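Local atomic coordinates of fructosyl amine: oxygen oxidoreductase (Aspergillus fumigatus, PDB entry 3DJE), a protein that catalyses the FAD-dependent oxidative deglycation of fructosyl amino acids, with molecular oxygen as the electron acceptor. Residues 223-228 against 348-353; 339-344 against 401-406; 272-277 against 431-436; 284-289 against 298-303. All coordinates share one frame; numbering follows the deposited sequence.

Contact 1. Residues 223-228 against 348-353; sequences QFLDFK and DRHPQY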
# COMPACT_ATOMS: atom_id res chain seq x y z
N GLN A 223 11.53 13.38 -0.65
CA GLN A 223 12.06 14.40 -1.55
C GLN A 223 11.92 15.79 -0.92
O GLN A 223 12.74 16.69 -1.16
CB GLN A 223 11.29 14.37 -2.87
CG GLN A 223 11.90 15.29 -3.93
CD GLN A 223 11.03 15.38 -5.16
OE1 GLN A 223 10.58 14.37 -5.70
NE2 GLN A 223 10.79 16.61 -5.60
N PHE A 224 10.89 15.97 -0.11
CA PHE A 224 10.44 17.30 0.31
C PHE A 224 10.89 17.78 1.67
O PHE A 224 10.82 18.97 1.97
CB PHE A 224 8.92 17.35 0.24
CG PHE A 224 8.39 17.00 -1.11
CD1 PHE A 224 8.55 17.88 -2.17
CD2 PHE A 224 7.80 15.76 -1.35
CE1 PHE A 224 8.08 17.55 -3.44
CE2 PHE A 224 7.33 15.42 -2.61
CZ PHE A 224 7.47 16.31 -3.65
N LEU A 225 11.34 16.83 2.50
CA LEU A 225 11.61 17.06 3.90
C LEU A 225 12.72 16.12 4.35
O LEU A 225 12.82 15.01 3.84
CB LEU A 225 10.33 16.73 4.70
CG LEU A 225 10.24 16.99 6.20
CD1 LEU A 225 10.04 18.46 6.47
CD2 LEU A 225 9.09 16.20 6.81
N ASP A 226 13.51 16.55 5.33
CA ASP A 226 14.47 15.67 5.98
C ASP A 226 13.77 14.77 7.01
O ASP A 226 13.44 15.23 8.10
CB ASP A 226 15.56 16.50 6.67
CG ASP A 226 16.68 15.65 7.27
OD1 ASP A 226 16.64 14.40 7.18
OD2 ASP A 226 17.62 16.24 7.84
N PHE A 227 13.56 13.51 6.65
CA PHE A 227 12.92 12.58 7.56
C PHE A 227 13.85 11.93 8.58
O PHE A 227 13.45 11.03 9.32
CB PHE A 227 12.15 11.50 6.79
CG PHE A 227 10.81 11.96 6.29
CD1 PHE A 227 10.69 12.59 5.05
CD2 PHE A 227 9.67 11.78 7.07
CE1 PHE A 227 9.44 13.03 4.59
CE2 PHE A 227 8.41 12.20 6.61
CZ PHE A 227 8.30 12.84 5.38
N LYS A 228 15.11 12.37 8.61
CA LYS A 228 16.07 11.78 9.56
C LYS A 228 16.13 10.23 9.46
O LYS A 228 16.09 9.53 10.47
CB LYS A 228 15.74 12.22 11.00
CG LYS A 228 15.51 13.72 11.18
CD LYS A 228 16.76 14.52 10.88
CE LYS A 228 16.54 16.00 11.14
NZ LYS A 228 17.67 16.81 10.61
N ASP A 348 1.85 12.52 12.28
CA ASP A 348 2.13 13.45 13.37
C ASP A 348 2.27 14.84 12.79
O ASP A 348 2.45 15.02 11.58
CB ASP A 348 3.44 13.05 14.05
CG ASP A 348 3.59 13.61 15.48
OD1 ASP A 348 2.71 14.33 16.02
OD2 ASP A 348 4.63 13.30 16.10
N ARG A 349 2.17 15.84 13.66
CA ARG A 349 2.66 17.16 13.33
C ARG A 349 4.18 17.10 13.34
O ARG A 349 4.77 16.35 14.13
CB ARG A 349 2.20 18.16 14.39
CG ARG A 349 0.77 17.95 14.78
CD ARG A 349 -0.10 19.09 14.43
NE ARG A 349 -0.47 19.83 15.63
CZ ARG A 349 0.24 20.84 16.12
NH1 ARG A 349 1.36 21.23 15.53
NH2 ARG A 349 -0.18 21.46 17.22
N HIS A 350 4.81 17.89 12.48
CA HIS A 350 6.26 18.02 12.51
C HIS A 350 6.67 18.73 13.83
O HIS A 350 6.01 19.69 14.24
CB HIS A 350 6.76 18.79 11.29
CG HIS A 350 8.24 18.70 11.11
ND1 HIS A 350 9.12 19.51 11.79
CD2 HIS A 350 8.99 17.86 10.35
CE1 HIS A 350 10.36 19.19 11.44
NE2 HIS A 350 10.30 18.19 10.57
N PRO A 351 7.73 18.24 14.50
CA PRO A 351 8.15 18.80 15.80
C PRO A 351 8.61 20.26 15.78
O PRO A 351 8.52 20.95 16.81
CB PRO A 351 9.30 17.89 16.22
CG PRO A 351 9.80 17.28 14.96
CD PRO A 351 8.58 17.11 14.11
N GLN A 352 9.10 20.72 14.63
CA GLN A 352 9.57 22.10 14.49
C GLN A 352 8.71 22.96 13.56
O GLN A 352 8.44 24.13 13.86
CB GLN A 352 11.02 22.12 14.03
CG GLN A 352 11.60 23.54 13.94
CD GLN A 352 13.05 23.57 13.52
OE1 GLN A 352 13.67 24.64 13.48
NE2 GLN A 352 13.62 22.40 13.22
N TYR A 353 8.31 22.39 12.42
CA TYR A 353 7.48 23.10 11.45
C TYR A 353 6.01 23.01 11.87
O TYR A 353 5.32 22.04 11.52
CB TYR A 353 7.69 22.56 10.03
CG TYR A 353 9.14 22.44 9.62
CD1 TYR A 353 10.05 23.46 9.91
CD2 TYR A 353 9.60 21.32 8.94
CE1 TYR A 353 11.40 23.35 9.54
CE2 TYR A 353 10.94 21.20 8.55
CZ TYR A 353 11.83 22.22 8.86
OH TYR A 353 13.15 22.12 8.49
O HOH W 1 12.84 17.51 9.59

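Contact 2. Residues 339-344 against 401-406; sequences DTANRE and ANRNWR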
# COMPACT_ATOMS: atom_id res chain seq x y z
N ASP A 339 8.94 2.27 3.93
CA ASP A 339 8.95 1.55 5.21
C ASP A 339 9.63 2.38 6.28
O ASP A 339 10.74 2.92 6.07
CB ASP A 339 9.75 0.25 5.10
CG ASP A 339 9.05 -0.83 4.31
OD1 ASP A 339 7.83 -1.03 4.48
OD2 ASP A 339 9.76 -1.51 3.56
N THR A 340 8.98 2.48 7.43
CA THR A 340 9.64 2.97 8.64
C THR A 340 10.50 1.83 9.21
O THR A 340 10.40 0.69 8.76
CB THR A 340 8.63 3.46 9.68
OG1 THR A 340 7.74 2.39 9.99
CG2 THR A 340 7.82 4.69 9.16
N ALA A 341 11.34 2.14 10.21
CA ALA A 341 12.29 1.15 10.74
C ALA A 341 11.63 -0.06 11.40
O ALA A 341 12.27 -1.11 11.53
CB ALA A 341 13.27 1.83 11.72
N ASN A 342 10.38 0.09 11.81
CA ASN A 342 9.61 -0.99 12.44
C ASN A 342 8.24 -1.22 11.77
O ASN A 342 7.38 -1.91 12.32
CB ASN A 342 9.43 -0.70 13.94
CG ASN A 342 8.58 0.53 14.19
OD1 ASN A 342 8.23 1.28 13.26
ND2 ASN A 342 8.26 0.77 15.46
N ARG A 343 8.07 -0.61 10.60
CA ARG A 343 6.84 -0.70 9.80
C ARG A 343 5.58 -0.22 10.53
O ARG A 343 4.46 -0.61 10.20
CB ARG A 343 6.67 -2.09 9.18
CG ARG A 343 7.72 -2.36 8.11
CD ARG A 343 7.49 -3.71 7.48
NE ARG A 343 6.26 -3.73 6.69
CZ ARG A 343 5.71 -4.82 6.19
NH1 ARG A 343 6.29 -6.01 6.39
NH2 ARG A 343 4.59 -4.73 5.48
N GLU A 344 5.77 0.68 11.48
CA GLU A 344 4.67 1.45 12.05
C GLU A 344 4.51 2.78 11.32
O GLU A 344 5.47 3.32 10.78
CB GLU A 344 4.86 1.70 13.54
CG GLU A 344 5.06 0.45 14.40
CD GLU A 344 3.87 -0.54 14.40
OE1 GLU A 344 2.76 -0.23 13.90
OE2 GLU A 344 4.07 -1.66 14.92
N ALA A 401 17.75 5.92 13.87
CA ALA A 401 19.19 6.12 14.02
C ALA A 401 19.90 4.77 13.90
O ALA A 401 19.35 3.73 14.30
CB ALA A 401 19.51 6.77 15.35
N ASN A 402 21.10 4.79 13.32
CA ASN A 402 21.87 3.58 12.99
C ASN A 402 21.13 2.65 12.04
O ASN A 402 21.20 1.43 12.18
CB ASN A 402 22.26 2.81 14.26
CG ASN A 402 23.04 3.65 15.25
OD1 ASN A 402 22.70 3.71 16.43
ND2 ASN A 402 24.10 4.30 14.77
N ARG A 403 20.44 3.23 11.06
CA ARG A 403 19.50 2.44 10.26
C ARG A 403 20.14 1.46 9.29
O ARG A 403 21.01 1.82 8.49
CB ARG A 403 18.49 3.33 9.54
CG ARG A 403 17.46 2.49 8.82
CD ARG A 403 16.15 3.19 8.62
NE ARG A 403 15.20 2.24 8.04
CZ ARG A 403 14.00 2.58 7.58
NH1 ARG A 403 13.61 3.85 7.64
NH2 ARG A 403 13.20 1.65 7.07
N ASN A 404 19.67 0.22 9.36
CA ASN A 404 20.04 -0.80 8.40
C ASN A 404 19.06 -0.80 7.23
O ASN A 404 17.94 -1.32 7.35
CB ASN A 404 20.05 -2.18 9.07
CG ASN A 404 20.34 -3.30 8.10
OD1 ASN A 404 20.76 -3.08 6.95
ND2 ASN A 404 20.10 -4.53 8.55
N TRP A 405 19.48 -0.21 6.11
CA TRP A 405 18.65 -0.11 4.91
C TRP A 405 18.35 -1.46 4.28
O TRP A 405 17.41 -1.58 3.49
CB TRP A 405 19.30 0.80 3.85
CG TRP A 405 19.50 2.23 4.28
CD1 TRP A 405 20.69 2.88 4.41
CD2 TRP A 405 18.48 3.19 4.61
NE1 TRP A 405 20.48 4.18 4.81
CE2 TRP A 405 19.14 4.40 4.94
CE3 TRP A 405 17.08 3.15 4.66
CZ2 TRP A 405 18.44 5.56 5.32
CZ3 TRP A 405 16.39 4.30 5.04
CH2 TRP A 405 17.07 5.49 5.37
N ARG A 406 19.15 -2.48 4.61
CA ARG A 406 18.99 -3.81 4.04
C ARG A 406 18.17 -4.74 4.95
O ARG A 406 18.05 -5.94 4.67
CB ARG A 406 20.36 -4.42 3.67
CG ARG A 406 21.14 -3.66 2.56
CD ARG A 406 20.44 -3.76 1.20
NE ARG A 406 20.78 -2.66 0.30
CZ ARG A 406 20.01 -2.25 -0.72
NH1 ARG A 406 18.86 -2.86 -0.97
NH2 ARG A 406 20.40 -1.24 -1.49

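Contact 3. Residues 272-277 against 431-436; sequences RGEIKI and QYRDIS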
# COMPACT_ATOMS: atom_id res chain seq x y z
N ARG A 272 -11.60 -6.94 -17.27
CA ARG A 272 -10.78 -7.60 -18.28
C ARG A 272 -10.52 -9.07 -18.04
O ARG A 272 -9.81 -9.72 -18.83
CB ARG A 272 -9.43 -6.88 -18.43
CG ARG A 272 -9.52 -5.44 -18.91
CD ARG A 272 -8.11 -4.84 -19.02
NE ARG A 272 -8.13 -3.48 -19.56
CZ ARG A 272 -8.15 -2.37 -18.82
NH1 ARG A 272 -8.18 -2.42 -17.49
NH2 ARG A 272 -8.16 -1.19 -19.43
N GLY A 273 -11.11 -9.61 -16.97
CA GLY A 273 -10.89 -11.00 -16.58
C GLY A 273 -9.43 -11.26 -16.23
O GLY A 273 -8.92 -12.38 -16.42
N GLU A 274 -8.76 -10.24 -15.70
CA GLU A 274 -7.34 -10.34 -15.39
C GLU A 274 -7.08 -10.75 -13.95
O GLU A 274 -7.65 -10.17 -13.04
CB GLU A 274 -6.63 -9.01 -15.69
CG GLU A 274 -6.50 -8.76 -17.20
CD GLU A 274 -5.91 -7.43 -17.56
OE1 GLU A 274 -5.89 -6.48 -16.72
OE2 GLU A 274 -5.47 -7.30 -18.73
N ILE A 275 -6.25 -11.77 -13.78
CA ILE A 275 -5.77 -12.17 -12.44
C ILE A 275 -4.51 -11.39 -12.13
O ILE A 275 -3.54 -11.43 -12.90
CB ILE A 275 -5.46 -13.70 -12.35
CG1 ILE A 275 -6.75 -14.51 -12.54
CG2 ILE A 275 -4.79 -14.05 -11.00
CD1 ILE A 275 -6.52 -16.05 -12.74
N LYS A 276 -4.53 -10.67 -11.02
CA LYS A 276 -3.34 -9.99 -10.53
C LYS A 276 -2.53 -10.93 -9.62
O LYS A 276 -3.07 -11.54 -8.69
CB LYS A 276 -3.72 -8.72 -9.76
CG LYS A 276 -2.50 -7.91 -9.34
CD LYS A 276 -2.86 -6.86 -8.33
CE LYS A 276 -2.01 -7.00 -7.10
NZ LYS A 276 -2.70 -6.33 -5.98
N ILE A 277 -1.23 -11.00 -9.90
CA ILE A 277 -0.30 -11.87 -9.17
C ILE A 277 0.92 -11.07 -8.72
O ILE A 277 1.49 -10.30 -9.50
CB ILE A 277 0.22 -13.04 -10.08
CG1 ILE A 277 -0.95 -13.82 -10.67
CG2 ILE A 277 1.14 -13.98 -9.29
CD1 ILE A 277 -0.86 -13.96 -12.16
N GLN A 431 3.02 -4.96 -22.98
CA GLN A 431 2.29 -3.82 -23.52
C GLN A 431 2.04 -2.73 -22.46
O GLN A 431 1.72 -3.05 -21.31
CB GLN A 431 0.95 -4.30 -24.07
CG GLN A 431 0.12 -3.21 -24.72
CD GLN A 431 0.57 -2.91 -26.12
OE1 GLN A 431 1.18 -1.88 -26.39
NE2 GLN A 431 0.29 -3.83 -27.04
N TYR A 432 2.20 -1.47 -22.86
CA TYR A 432 1.92 -0.35 -21.97
C TYR A 432 0.41 -0.15 -21.82
O TYR A 432 -0.35 -0.34 -22.78
CB TYR A 432 2.58 0.94 -22.47
CG TYR A 432 2.21 2.17 -21.66
CD1 TYR A 432 2.78 2.39 -20.41
CD2 TYR A 432 1.29 3.10 -22.15
CE1 TYR A 432 2.44 3.51 -19.65
CE2 TYR A 432 0.95 4.23 -21.40
CZ TYR A 432 1.54 4.43 -20.15
OH TYR A 432 1.22 5.53 -19.40
N ARG A 433 0.02 0.23 -20.61
CA ARG A 433 -1.34 0.65 -20.30
C ARG A 433 -1.21 1.85 -19.37
O ARG A 433 -0.38 1.84 -18.46
CB ARG A 433 -2.10 -0.47 -19.60
CG ARG A 433 -3.52 -0.10 -19.15
CD ARG A 433 -4.14 -1.27 -18.38
NE ARG A 433 -4.23 -2.48 -19.21
CZ ARG A 433 -4.50 -3.70 -18.76
NH1 ARG A 433 -4.72 -3.91 -17.46
NH2 ARG A 433 -4.55 -4.73 -19.61
N ASP A 434 -2.00 2.87 -19.63
CA ASP A 434 -2.00 4.07 -18.81
C ASP A 434 -3.07 3.89 -17.74
O ASP A 434 -4.26 4.06 -18.02
CB ASP A 434 -2.27 5.31 -19.67
CG ASP A 434 -2.37 6.58 -18.85
OD1 ASP A 434 -2.28 6.52 -17.60
OD2 ASP A 434 -2.55 7.66 -19.45
N ILE A 435 -2.65 3.54 -16.53
CA ILE A 435 -3.61 3.23 -15.47
C ILE A 435 -4.21 4.47 -14.80
O ILE A 435 -5.06 4.34 -13.92
CB ILE A 435 -3.03 2.25 -14.42
CG1 ILE A 435 -1.77 2.81 -13.78
CG2 ILE A 435 -2.76 0.90 -15.07
CD1 ILE A 435 -1.31 2.02 -12.55
N SER A 436 -3.77 5.66 -15.23
CA SER A 436 -4.41 6.93 -14.83
C SER A 436 -5.63 7.18 -15.71
O SER A 436 -6.40 8.13 -15.47
CB SER A 436 -3.43 8.10 -14.91
OG SER A 436 -2.59 8.18 -13.77

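Contact 4. Residues 284-289 against 298-303; sequences YTNMVQ and IPFEKT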
# COMPACT_ATOMS: atom_id res chain seq x y z
N TYR A 284 12.52 -4.01 -3.52
CA TYR A 284 13.62 -3.33 -4.24
C TYR A 284 13.75 -1.90 -3.74
O TYR A 284 12.77 -1.16 -3.68
CB TYR A 284 13.33 -3.26 -5.73
CG TYR A 284 13.38 -4.56 -6.47
CD1 TYR A 284 14.57 -5.01 -7.04
CD2 TYR A 284 12.23 -5.33 -6.64
CE1 TYR A 284 14.61 -6.21 -7.73
CE2 TYR A 284 12.25 -6.53 -7.34
CZ TYR A 284 13.46 -6.97 -7.88
OH TYR A 284 13.50 -8.15 -8.58
N THR A 285 14.98 -1.50 -3.41
CA THR A 285 15.28 -0.08 -3.23
C THR A 285 15.87 0.47 -4.53
O THR A 285 16.14 -0.28 -5.46
CB THR A 285 16.28 0.14 -2.09
OG1 THR A 285 17.46 -0.64 -2.36
CG2 THR A 285 15.68 -0.27 -0.74
N ASN A 286 16.06 1.78 -4.59
CA ASN A 286 16.79 2.39 -5.70
C ASN A 286 17.77 3.41 -5.13
O ASN A 286 17.55 4.62 -5.24
CB ASN A 286 15.83 3.02 -6.71
CG ASN A 286 16.54 3.47 -7.99
OD1 ASN A 286 17.35 2.73 -8.55
ND2 ASN A 286 16.21 4.66 -8.47
N MSE A 287 18.82 2.88 -4.51
CA MSE A 287 19.82 3.66 -3.78
C MSE A 287 20.73 4.44 -4.72
O MSE A 287 21.46 3.86 -5.52
CB MSE A 287 20.67 2.74 -2.88
CG MSE A 287 19.89 2.02 -1.78
SE MSE A 287 19.05 3.27 -0.53
CE MSE A 287 18.28 2.02 0.74
N VAL A 288 20.65 5.76 -4.62
CA VAL A 288 21.56 6.63 -5.36
C VAL A 288 22.48 7.32 -4.36
O VAL A 288 22.09 7.59 -3.22
CB VAL A 288 20.81 7.68 -6.24
CG1 VAL A 288 19.85 6.98 -7.21
CG2 VAL A 288 20.08 8.71 -5.38
N GLN A 289 23.71 7.58 -4.79
CA GLN A 289 24.64 8.35 -3.98
C GLN A 289 24.60 9.81 -4.41
O GLN A 289 24.76 10.13 -5.59
CB GLN A 289 26.06 7.79 -4.08
CG GLN A 289 26.96 8.18 -2.91
CD GLN A 289 28.23 7.37 -2.84
OE1 GLN A 289 28.97 7.24 -3.82
NE2 GLN A 289 28.52 6.81 -1.66
N ILE A 298 15.40 6.33 -4.35
CA ILE A 298 14.64 7.25 -5.20
C ILE A 298 13.64 6.54 -6.10
O ILE A 298 14.03 5.79 -7.00
CB ILE A 298 15.58 8.11 -6.08
CG1 ILE A 298 16.60 8.86 -5.20
CG2 ILE A 298 14.77 9.07 -6.97
CD1 ILE A 298 15.98 9.78 -4.14
N PRO A 299 12.33 6.79 -5.88
CA PRO A 299 11.33 6.09 -6.67
C PRO A 299 11.32 6.52 -8.13
O PRO A 299 11.73 7.65 -8.46
CB PRO A 299 10.00 6.46 -6.01
CG PRO A 299 10.32 7.28 -4.84
CD PRO A 299 11.73 7.73 -4.92
N PHE A 300 10.87 5.63 -9.00
CA PHE A 300 10.63 5.95 -10.39
C PHE A 300 9.48 5.11 -10.94
O PHE A 300 9.21 4.02 -10.42
CB PHE A 300 11.89 5.76 -11.25
CG PHE A 300 12.42 4.35 -11.26
CD1 PHE A 300 12.04 3.46 -12.28
CD2 PHE A 300 13.29 3.90 -10.28
CE1 PHE A 300 12.52 2.14 -12.30
CE2 PHE A 300 13.78 2.59 -10.29
CZ PHE A 300 13.39 1.71 -11.31
N GLU A 301 8.82 5.62 -11.97
CA GLU A 301 7.72 4.91 -12.62
C GLU A 301 8.28 3.90 -13.64
O GLU A 301 9.17 4.23 -14.42
CB GLU A 301 6.77 5.89 -13.32
CG GLU A 301 5.56 5.19 -13.94
CD GLU A 301 4.65 6.09 -14.78
OE1 GLU A 301 4.98 7.28 -15.06
OE2 GLU A 301 3.59 5.57 -15.18
N LYS A 302 7.75 2.68 -13.61
CA LYS A 302 8.07 1.70 -14.65
C LYS A 302 6.93 0.70 -14.83
O LYS A 302 6.51 0.03 -13.87
CB LYS A 302 9.41 0.99 -14.39
CG LYS A 302 9.89 0.20 -15.60
CD LYS A 302 11.37 0.38 -15.87
CE LYS A 302 11.76 -0.26 -17.19
NZ LYS A 302 11.66 0.69 -18.33
N THR A 303 6.44 0.61 -16.05
CA THR A 303 5.36 -0.29 -16.39
C THR A 303 5.93 -1.62 -16.94
O THR A 303 5.48 -2.14 -17.97
CB THR A 303 4.35 0.41 -17.36
OG1 THR A 303 4.10 1.75 -16.89
CG2 THR A 303 3.05 -0.32 -17.36

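Contact 1. Residues 223-228 against 348-353
At the edge of the Rossmann-type FAD-binding sheet, Leu-225 from one loop meets His-350 and Tyr-353 of the turn that joins strands 346-347 and 356-360. The contact is apolar and buried. Leu-225 divides its two methyls between the rings. CD1 comes up to the Tyr-353 edge, 3.6 Å from its CE2. CD2 lies 3.9 Å from His-350 CD2. With CG of Leu-225 opposite its backbone N (chi1 -175°), the fork points at both rings. The rings are also packed on each other: Tyr-353 CD2 sits 3.3 Å above the centre of the His-350 ring. Pro-351 CD covers the opposite face. Bonds at both nitrogens hold the imidazole in its rotation. ND1 accepts from the backbone N of Gln-352 and of Tyr-353, at 3.1 Å each. NE2 meets a water at 2.8 Å, and this water donates to Asp-226 O. A polar bridge thus runs beside the apolar contact. Tyr-353 also meets Phe-192 of strand 187-193 edge-to-face. Leu-225 rests on Leu-356 and Leu-358 of strand 356-360. Phe-224, the residue before Leu-225, packs on strand 187-193 and touches the FAD.

Contact 2. Residues 339-344 against 401-406
The backbone O of Asp-339 receives both terminal nitrogens of the Arg-403 guanidinium. NH2 makes the main bond, 2.9 Å to Asp-339 O and nearly straight at 163°. NH1 adds a weak bond to the same oxygen at 3.4 Å. The oxygen lies in the guanidinium plane, but the NH2 donor stands well above the carbonyl plane, away from a lone-pair direction. Arg-403 NH1 has a second acceptor in Asn-229 O. A trans first torsion (chi1 -175°) and a straight chain from CG to NE carry the Arg-403 guanidinium across to the 339-344 loop. Its flat end is sandwiched. Ala-341 N lies 3.5 Å above one face, and Trp-405 CZ3 covers the opposite one. Ala-341 CB is 4.2 Å from Arg-403 NE.

The carbonyl belongs to the end of strand 331-339, just before a type I beta turn from Thr-340 to Arg-343. An Asx turn overlaps its end: Asn-342 OD1 accepts from Glu-344 N at 3.1 Å. Thr-340 OG1 donates to Glu-344 O at 2.6 Å, which closes the loop further. This turn carries Arg-343 to the bound 1-S-(carboxymethyl)-1-thio-beta-D-fructopyranose, which it touches. The Asp-339 carboxylate is turned to other partners. Its OD2 forms salt bridges with Arg-411, another residue of the ligand pocket, and with Arg-232. Its OD1 is 3.8 Å from Arg-343 NE, a long pairing of charges with no N-H directed at the oxygen.

Contact 3. Residues 272-277 against 431-436
Glu-274 and Arg-433 join the start of strand 274-289, in the large mixed sheet, to the loop near the C-terminus of the chain. The main interaction is a two-pronged, end-on salt bridge. Arg-433 NH1 bonds Glu-274 OE1 at 2.9 Å. Arg-433 NH2 bonds Glu-274 OE2, also at 2.9 Å and nearly straight (169°). Each carboxylate oxygen uses its syn lone pair, and the two flat groups are nearly coplanar. The extended Glu-274 side chain and Arg-433 meet head-on. The carboxylate has further partners: OE1 bonds His-240 ND1 of strand 232-242, and OE2 has a weak bond with Ser-330 OG.

The second interaction is a stack of like charges. The guanidinium of Arg-272 lies flat on that of Arg-433, with centres 3.9 Å apart and planes at 12°. Their NH1 atoms are 3.8 Å apart. The Glu-274 carboxylate at the edge of Arg-433 probably makes this close stack of two cations acceptable. Lys-437 NZ adds a further positive charge near Arg-272 NH2.

The remaining contact is packing. Arg-433 touches Phe-331 of strand 331-339. The Arg-272 chain is extended to NE and runs antiparallel to that of Arg-433. Over the same guanidinium face as its NE, Arg-272 CD lies 3.6 Å from Arg-433 NH2.

Contact 4. Residues 284-289 against 298-303
A beta hairpin formed by strand 274-289 and strand 295-297 continues into this contact, where Asn-286 pairs with Ile-298 just beyond the shorter strand. Asn-286 lies at a break in strand 274-289. Its backbone O accepts from Ile-298 N at 2.9 Å. Its side chain makes the return bond: ND2 donates to Ile-298 O at 2.9 Å, with an angle of 163°. This second bond is in the carbonyl plane and also close to the amide plane. The Asn-286 amide reaches across to the loop because its CA-CB bond is trans (chi1 -171°). The same ND2 is 3.5 Å from Phe-300 CD2. The two side chains cross at about a right angle, and the amide plane is tilted 67° from the ring. Ile-298 O itself lies at the Phe-300 ring edge. Further along, Val-288 CG2 packs on Ile-298 CG1 at 3.5 Å, tighter than usual for two carbons. Strand 331-339 lies against both residues: Phe-300 touches Ile-334 and Asn-286 touches Trp-336. The backbone N of Asn-286 is taken by Ser-297 OG. Pairing thus continues past the break with one backbone bond, while Asn-286 ND2 takes the place of a backbone donor.

Overall arrangement
Contact 1 is buried and mostly apolar, at the edge of the FAD-binding sheet. Contacts 2 and 3 are partly buried, and each turns on an arginine from the C-terminal part of the chain. In contact 2 the arginine holds a backbone carbonyl near the ligand pocket. In contact 3 it holds a carboxylate, about 32 Å away between centres. Contact 4 is a surface contact of backbone and amide bonds with a small apolar pair. Contacts 3 and 4 share strand 274-289, and Tyr-432 packs on Thr-303 between them. Contact 4 also meets contact 2, where Arg-406 bonds Thr-285 OG1 and packs on Met-287. Contacts 1 and 2 adjoin in sequence on the same side of the chain's centre.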